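Local coordinates for periplasmic binding protein/LacI transcriptional regulator (Burkholderia graminis C4D1M, PDB 5HQJ), which binds D-arabinose and is probably the sugar-binding component of an ABC transporter, at residues M272-L275 with A276-L280. Sequence-based numbering, arbitrary orientation.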
loop_
_atom_site.group_PDB
_atom_site.type_symbol
_atom_site.label_atom_id
_atom_site.label_comp_id
_atom_site.label_asym_id
_atom_site.label_seq_id
_atom_site.Cartn_x
_atom_site.Cartn_y
_atom_site.Cartn_z
HETATM N N MSE A 272 0.822 9.344 -6.231
HETATM C CA MSE A 272 -0.213 8.477 -6.803
HETATM C C MSE A 272 -1.553 9.198 -6.977
HETATM O O MSE A 272 -2.181 9.105 -8.029
HETATM C CB MSE A 272 -0.437 7.218 -5.948
HETATM C CG MSE A 272 0.700 6.198 -5.937
HETATM SE SE MSE A 272 0.135 4.793 -4.741
HETATM C CE MSE A 272 1.863 4.351 -3.985
ATOM N N GLY A 273 -2.014 9.893 -5.946
ATOM C CA GLY A 273 -3.316 10.553 -6.017
ATOM C C GLY A 273 -3.303 11.684 -7.016
ATOM O O GLY A 273 -4.254 11.911 -7.785
ATOM N N SER A 274 -2.197 12.421 -7.037
ATOM C CA SER A 274 -2.053 13.493 -7.990
ATOM C C SER A 274 -2.082 12.996 -9.446
ATOM O O SER A 274 -2.828 13.497 -10.303
ATOM C CB SER A 274 -0.730 14.215 -7.709
ATOM O OG SER A 274 -0.703 15.408 -8.416
ATOM N N LEU A 275 -1.239 12.008 -9.726
ATOM C CA LEU A 275 -1.210 11.390 -11.057
ATOM C C LEU A 275 -2.531 10.749 -11.414
ATOM O O LEU A 275 -2.966 10.830 -12.559
ATOM C CB LEU A 275 -0.109 10.338 -11.133
ATOM C CG LEU A 275 1.307 10.908 -11.117
ATOM C CD1 LEU A 275 2.240 9.745 -11.015
ATOM C CD2 LEU A 275 1.643 11.810 -12.354
ATOM N N ALA A 276 -3.183 10.132 -10.441
ATOM C CA ALA A 276 -4.475 9.495 -10.735
ATOM C C ALA A 276 -5.466 10.524 -11.296
ATOM O O ALA A 276 -6.130 10.292 -12.313
ATOM C CB ALA A 276 -5.027 8.845 -9.518
ATOM N N VAL A 277 -5.573 11.675 -10.646
ATOM C CA VAL A 277 -6.496 12.699 -11.131
ATOM C C VAL A 277 -6.037 13.287 -12.461
ATOM O O VAL A 277 -6.823 13.398 -13.417
ATOM C CB VAL A 277 -6.679 13.812 -10.084
ATOM C CG1 VAL A 277 -7.428 14.960 -10.665
ATOM C CG2 VAL A 277 -7.432 13.269 -8.866
ATOM N N ASP A 278 -4.755 13.645 -12.554
ATOM C CA ASP A 278 -4.214 14.177 -13.783
ATOM C C ASP A 278 -4.384 13.264 -15.000
ATOM O O ASP A 278 -4.754 13.737 -16.080
ATOM C CB ASP A 278 -2.747 14.510 -13.574
ATOM C CG ASP A 278 -2.552 15.860 -12.908
ATOM O OD1 ASP A 278 -3.444 16.734 -13.044
ATOM O OD2 ASP A 278 -1.505 16.040 -12.272
ATOM N N HIS A 279 -4.160 11.963 -14.835
ATOM C CA HIS A 279 -4.384 11.050 -15.941
ATOM C C HIS A 279 -5.872 10.797 -16.192
ATOM O O HIS A 279 -6.280 10.626 -17.339
ATOM C CB HIS A 279 -3.616 9.761 -15.695
ATOM C CG HIS A 279 -2.161 9.906 -16.007
ATOM N ND1 HIS A 279 -1.665 9.846 -17.303
ATOM C CD2 HIS A 279 -1.106 10.190 -15.212
ATOM C CE1 HIS A 279 -0.359 10.040 -17.270
ATOM N NE2 HIS A 279 0.012 10.243 -16.014
ATOM N N LEU A 280 -6.694 10.814 -15.150
ATOM C CA LEU A 280 -8.126 10.710 -15.393
ATOM C C LEU A 280 -8.567 11.897 -16.250
ATOM O O LEU A 280 -9.241 11.733 -17.273
ATOM C CB LEU A 280 -8.905 10.663 -14.086
ATOM C CG LEU A 280 -9.061 9.289 -13.412
ATOM C CD1 LEU A 280 -9.934 9.406 -12.167
ATOM C CD2 LEU A 280 -9.648 8.234 -14.358
#
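H279 brings the edge of its imidazole back to L275, one turn earlier in the same helix. CG of H279 stands anti to its carbonyl carbon (chi1 -78°), which carries the ring back toward L275, and the turn about CB-CG (chi2 -80°) brings the CD2 edge to L275 O, with CD2 3.3 Å from that oxygen. The oxygen thus meets the ring edge-on, close to the level of the ring. It also accepts H279 N at 2.8 Å, so backbone and ring edge of one residue both close on a single carbonyl. L275 CB lies 4.2 Å from H279 CD2, a loose approach alongside. At the far side of the ring ND1 is hydrogen-bonded to E288 OE1, which should help fix its rotation, while both L275 and H279 lean on I294.

One residue earlier, D278 also turns back: its CG sits beside its own backbone N, and OD2 ends 4.0 Å from S274 OG, too long for a hydrogen bond; the tie between the two residues is the backbone bond from D278 N to S274 O, 3.0 Å. A276 N reaches M272 O at 2.8 Å, and A276 CB sits 3.2 Å from that same oxygen. V277 brings CG2 to 3.6 Å from G273 O, and its side chain packs against helix 42-56, as S274 does, whereas A276 and L280 meet L113 of strand 111-115. M272, a selenomethionine, extends toward D116 and Q267 of the arabinose pocket. Successive i to i+4 bonds mark this as regular alpha-helix, part of helix 269-284 flanking the parallel sheet of one lobe in a two-lobed periplasmic binding protein fold.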